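Local coordinates for protein acetyltransferase, GNAT family (Colwellia psychrerythraea, PDB 3IWG) that probably transfers an acyl group, most likely acetyl, to an acceptor substrate, as a member of the GNAT family with two GNAT-like domains, at residues 117-128 with 262-273. Residues are numbered along the deposited sequence; the frame is centred on the assembly and turned at random.
Sequences SATFKVNSLMYQ and FTSAHRIVQFEF
Two donors grip Ile268 O, both in its carbonyl plane: Asn123 N at 2.6 Å and Ser124 N at 3.2 Å. Asn123 and Ser124 facing one residue make a classic beta bulge. Ser124 O accepts from Ile268 N in return, and Ser124 OG donates to Asn123 OD1 over 2.8 Å. With its CG anti to the backbone N (chi1 179°), Asn123 sends ND2 to a water that also binds Gln270 OE1, bridging the strands. His266 O likewise has two donors, Met126 N and Arg267 NH1, from opposite faces of its plane. In this long, twisted antiparallel ribbon, strand 117-129 also pairs with strand 241-247, and strand 262-273 with strand 99-103, so each appears to cross into the other GNAT half, and their pairing joins the two. At a second register shift, Ser264 OG bonds to Met126 O at 2.9 Å, lying above that carbonyl plane, while Ser264 CB rests over one face of the Tyr127 ring. Leu125 lies alongside Arg267, its CG above one guanidinium face, 3.6 Å from Arg267 NE. SE of selenomethionine Met126 lies 3.8 Å from Ile268 CG1, the side chains crossing nearly at right angles. Val269 CG1 touches the Phe120 ring edge at CD2 (3.7 Å).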
loop_
_atom_site.group_PDB
_atom_site.type_symbol
_atom_site.label_atom_id
_atom_site.label_comp_id
_atom_site.label_asym_id
_atom_site.label_seq_id
_atom_site.Cartn_x
_atom_site.Cartn_y
_atom_site.Cartn_z
ATOM N N SER A 117 15.358 14.717 -29.368
ATOM C CA SER A 117 14.242 13.786 -29.597
ATOM C C SER A 117 13.749 13.859 -31.019
ATOM O O SER A 117 13.864 14.890 -31.675
ATOM C CB SER A 117 13.105 14.074 -28.633
ATOM O OG SER A 117 13.586 14.009 -27.301
ATOM N N ALA A 118 13.198 12.751 -31.481
ATOM C CA ALA A 118 12.636 12.680 -32.816
ATOM C C ALA A 118 11.182 13.126 -32.757
ATOM O O ALA A 118 10.791 14.046 -33.476
ATOM C CB ALA A 118 12.717 11.245 -33.362
ATOM N N THR A 119 10.376 12.459 -31.916
ATOM C CA THR A 119 8.935 12.705 -31.872
ATOM C C THR A 119 8.445 12.933 -30.460
ATOM O O THR A 119 9.190 12.785 -29.465
ATOM C CB THR A 119 8.136 11.549 -32.520
ATOM O OG1 THR A 119 8.436 10.324 -31.831
ATOM C CG2 THR A 119 8.445 11.412 -34.055
ATOM N N PHE A 120 7.191 13.324 -30.355
ATOM C CA PHE A 120 6.621 13.516 -29.072
ATOM C C PHE A 120 5.129 13.350 -29.088
ATOM O O PHE A 120 4.488 13.461 -30.118
ATOM C CB PHE A 120 6.928 14.916 -28.570
ATOM C CG PHE A 120 5.951 15.946 -29.068
ATOM C CD1 PHE A 120 5.960 16.339 -30.384
ATOM C CD2 PHE A 120 4.971 16.467 -28.219
ATOM C CE1 PHE A 120 5.024 17.262 -30.848
ATOM C CE2 PHE A 120 4.044 17.383 -28.689
ATOM C CZ PHE A 120 4.075 17.786 -29.985
ATOM N N LYS A 121 4.594 13.121 -27.898
ATOM C CA LYS A 121 3.211 13.377 -27.632
ATOM C C LYS A 121 3.008 13.852 -26.204
ATOM O O LYS A 121 3.835 13.605 -25.313
ATOM C CB LYS A 121 2.430 12.115 -27.868
ATOM C CG LYS A 121 2.786 11.014 -26.905
ATOM C CD LYS A 121 2.086 9.743 -27.337
ATOM C CE LYS A 121 2.773 8.475 -26.843
ATOM N NZ LYS A 121 2.094 7.326 -27.482
ATOM N N VAL A 122 1.888 14.521 -25.984
ATOM C CA VAL A 122 1.540 15.003 -24.666
ATOM C C VAL A 122 1.039 13.839 -23.842
ATOM O O VAL A 122 0.309 13.040 -24.323
ATOM C CB VAL A 122 0.460 16.085 -24.746
ATOM C CG1 VAL A 122 0.184 16.687 -23.385
ATOM C CG2 VAL A 122 0.936 17.180 -25.697
ATOM N N ASN A 123 1.429 13.766 -22.592
ATOM C CA ASN A 123 0.905 12.714 -21.701
ATOM C C ASN A 123 -0.193 13.237 -20.754
ATOM O O ASN A 123 -1.165 12.607 -20.531
ATOM C CB ASN A 123 2.069 12.209 -20.857
ATOM C CG ASN A 123 1.669 11.134 -19.884
ATOM O OD1 ASN A 123 1.489 11.400 -18.709
ATOM N ND2 ASN A 123 1.597 9.894 -20.368
ATOM N N SER A 124 -0.010 14.396 -20.170
ATOM C CA SER A 124 -1.013 14.926 -19.277
ATOM C C SER A 124 -0.875 16.395 -19.095
ATOM O O SER A 124 0.091 17.000 -19.535
ATOM C CB SER A 124 -0.973 14.209 -17.901
ATOM O OG SER A 124 0.299 13.716 -17.597
ATOM N N LEU A 125 -1.882 16.974 -18.461
ATOM C CA LEU A 125 -1.892 18.370 -18.147
ATOM C C LEU A 125 -1.724 18.515 -16.641
ATOM O O LEU A 125 -2.312 17.736 -15.875
ATOM C CB LEU A 125 -3.209 18.984 -18.604
ATOM C CG LEU A 125 -3.575 19.023 -20.105
ATOM C CD1 LEU A 125 -3.854 17.610 -20.652
ATOM C CD2 LEU A 125 -4.782 19.923 -20.315
HETATM N N MSE A 126 -0.939 19.498 -16.231
HETATM C CA MSE A 126 -0.760 19.857 -14.850
HETATM C C MSE A 126 -1.420 21.180 -14.598
HETATM O O MSE A 126 -1.121 22.194 -15.325
HETATM C CB MSE A 126 0.724 20.025 -14.540
HETATM C CG MSE A 126 1.494 18.752 -14.683
HETATM SE SE MSE A 126 3.363 19.011 -15.088
HETATM C CE MSE A 126 3.925 20.017 -13.568
ATOM N N TYR A 127 -2.272 21.216 -13.576
ATOM C CA TYR A 127 -3.068 22.356 -13.278
ATOM C C TYR A 127 -2.773 22.853 -11.932
ATOM O O TYR A 127 -2.300 22.093 -11.058
ATOM C CB TYR A 127 -4.552 22.052 -13.230
ATOM C CG TYR A 127 -5.179 21.542 -14.485
ATOM C CD1 TYR A 127 -5.081 20.198 -14.842
ATOM C CD2 TYR A 127 -5.972 22.368 -15.252
ATOM C CE1 TYR A 127 -5.725 19.705 -15.982
ATOM C CE2 TYR A 127 -6.601 21.896 -16.403
ATOM C CZ TYR A 127 -6.472 20.569 -16.759
ATOM O OH TYR A 127 -7.119 20.114 -17.903
ATOM N N GLN A 128 -3.114 24.118 -11.723
ATOM C CA GLN A 128 -3.091 24.639 -10.399
ATOM C C GLN A 128 -4.251 25.588 -10.177
ATOM O O GLN A 128 -4.869 26.048 -11.093
ATOM C CB GLN A 128 -1.720 25.282 -10.112
ATOM C CG GLN A 128 -0.553 24.739 -11.068
ATOM C CD GLN A 128 -0.556 25.474 -12.399
ATOM O OE1 GLN A 128 -0.507 24.901 -13.523
ATOM N NE2 GLN A 128 -0.666 26.767 -12.280
ATOM N N PHE A 262 -9.463 25.689 -11.929
ATOM C CA PHE A 262 -8.041 25.397 -12.155
ATOM C C PHE A 262 -7.597 25.816 -13.545
ATOM O O PHE A 262 -8.354 25.668 -14.482
ATOM C CB PHE A 262 -7.783 23.893 -12.044
ATOM C CG PHE A 262 -7.829 23.354 -10.644
ATOM C CD1 PHE A 262 -9.028 23.117 -10.016
ATOM C CD2 PHE A 262 -6.660 23.040 -9.980
ATOM C CE1 PHE A 262 -9.065 22.578 -8.715
ATOM C CE2 PHE A 262 -6.675 22.508 -8.718
ATOM C CZ PHE A 262 -7.887 22.285 -8.070
ATOM N N THR A 263 -6.345 26.250 -13.683
ATOM C CA THR A 263 -5.745 26.498 -14.991
ATOM C C THR A 263 -4.478 25.689 -15.182
ATOM O O THR A 263 -3.923 25.201 -14.226
ATOM C CB THR A 263 -5.375 27.949 -15.197
ATOM O OG1 THR A 263 -4.442 28.341 -14.175
ATOM C CG2 THR A 263 -6.634 28.848 -15.149
ATOM N N SER A 264 -4.047 25.589 -16.442
ATOM C CA SER A 264 -2.953 24.774 -16.863
ATOM C C SER A 264 -2.005 25.429 -17.839
ATOM O O SER A 264 -2.302 25.542 -19.020
ATOM C CB SER A 264 -3.472 23.542 -17.561
ATOM O OG SER A 264 -2.353 22.744 -17.874
ATOM N N ALA A 265 -0.834 25.796 -17.375
ATOM C CA ALA A 265 0.219 26.306 -18.244
ATOM C C ALA A 265 1.245 25.221 -18.512
ATOM O O ALA A 265 2.202 25.471 -19.241
ATOM C CB ALA A 265 0.900 27.483 -17.621
ATOM N N HIS A 266 1.030 24.026 -17.962
ATOM C CA HIS A 266 2.005 22.946 -18.007
ATOM C C HIS A 266 1.520 21.618 -18.517
ATOM O O HIS A 266 0.331 21.284 -18.404
ATOM C CB HIS A 266 2.582 22.761 -16.625
ATOM C CG HIS A 266 3.432 23.903 -16.215
ATOM N ND1 HIS A 266 4.699 24.081 -16.714
ATOM C CD2 HIS A 266 3.178 24.968 -15.416
ATOM C CE1 HIS A 266 5.201 25.203 -16.220
ATOM N NE2 HIS A 266 4.300 25.752 -15.420
ATOM N N ARG A 267 2.474 20.840 -19.043
ATOM C CA ARG A 267 2.204 19.588 -19.721
ATOM C C ARG A 267 3.301 18.623 -19.388
ATOM O O ARG A 267 4.414 19.029 -19.234
ATOM C CB ARG A 267 2.203 19.763 -21.249
ATOM C CG ARG A 267 1.108 20.626 -21.816
ATOM C CD ARG A 267 -0.288 20.051 -21.602
ATOM N NE ARG A 267 -1.303 20.863 -22.265
ATOM C CZ ARG A 267 -1.845 21.939 -21.736
ATOM N NH1 ARG A 267 -1.483 22.364 -20.545
ATOM N NH2 ARG A 267 -2.761 22.607 -22.413
ATOM N N ILE A 268 2.979 17.338 -19.261
ATOM C CA ILE A 268 4.006 16.297 -19.240
ATOM C C ILE A 268 3.988 15.701 -20.630
ATOM O O ILE A 268 2.928 15.280 -21.153
ATOM C CB ILE A 268 3.743 15.144 -18.198
ATOM C CG1 ILE A 268 3.853 15.669 -16.786
ATOM C CG2 ILE A 268 4.760 14.060 -18.353
ATOM C CD1 ILE A 268 3.489 14.665 -15.619
ATOM N N VAL A 269 5.167 15.600 -21.200
ATOM C CA VAL A 269 5.313 15.157 -22.556
ATOM C C VAL A 269 6.168 13.928 -22.567
ATOM O O VAL A 269 7.134 13.821 -21.789
ATOM C CB VAL A 269 6.008 16.279 -23.408
ATOM C CG1 VAL A 269 6.235 15.812 -24.827
ATOM C CG2 VAL A 269 5.225 17.621 -23.353
ATOM N N GLN A 270 5.863 13.036 -23.486
ATOM C CA GLN A 270 6.657 11.853 -23.733
ATOM C C GLN A 270 7.392 12.051 -25.020
ATOM O O GLN A 270 6.728 12.157 -26.065
ATOM C CB GLN A 270 5.757 10.615 -23.901
ATOM C CG GLN A 270 6.529 9.318 -24.050
ATOM C CD GLN A 270 5.638 8.089 -24.208
ATOM O OE1 GLN A 270 4.452 8.086 -23.839
ATOM N NE2 GLN A 270 6.205 7.049 -24.800
ATOM N N PHE A 271 8.730 12.057 -24.945
ATOM C CA PHE A 271 9.637 12.226 -26.100
ATOM C C PHE A 271 10.265 10.906 -26.490
ATOM O O PHE A 271 10.597 10.094 -25.606
ATOM C CB PHE A 271 10.789 13.171 -25.768
ATOM C CG PHE A 271 10.403 14.606 -25.702
ATOM C CD1 PHE A 271 10.156 15.327 -26.863
ATOM C CD2 PHE A 271 10.305 15.257 -24.491
ATOM C CE1 PHE A 271 9.802 16.668 -26.828
ATOM C CE2 PHE A 271 9.956 16.629 -24.443
ATOM C CZ PHE A 271 9.703 17.323 -25.627
ATOM N N GLU A 272 10.406 10.671 -27.791
ATOM C CA GLU A 272 11.087 9.475 -28.279
ATOM C C GLU A 272 12.417 9.943 -28.823
ATOM O O GLU A 272 12.484 10.953 -29.509
ATOM C CB GLU A 272 10.312 8.747 -29.375
ATOM C CG GLU A 272 8.846 8.375 -29.031
ATOM C CD GLU A 272 8.697 7.397 -27.864
ATOM O OE1 GLU A 272 9.425 6.384 -27.859
ATOM O OE2 GLU A 272 7.841 7.642 -26.968
ATOM N N PHE A 273 13.469 9.203 -28.503
ATOM C CA PHE A 273 14.798 9.539 -28.941
ATOM C C PHE A 273 15.154 9.105 -30.366
ATOM O O PHE A 273 14.757 8.024 -30.864
ATOM C CB PHE A 273 15.842 8.949 -28.004
ATOM C CG PHE A 273 15.886 9.597 -26.669
ATOM C CD1 PHE A 273 15.506 10.926 -26.507
ATOM C CD2 PHE A 273 16.338 8.887 -25.561
ATOM C CE1 PHE A 273 15.518 11.517 -25.267
ATOM C CE2 PHE A 273 16.399 9.496 -24.304
ATOM C CZ PHE A 273 15.980 10.810 -24.151
HETATM O O HOH W 1 2.418 9.593 -22.914
#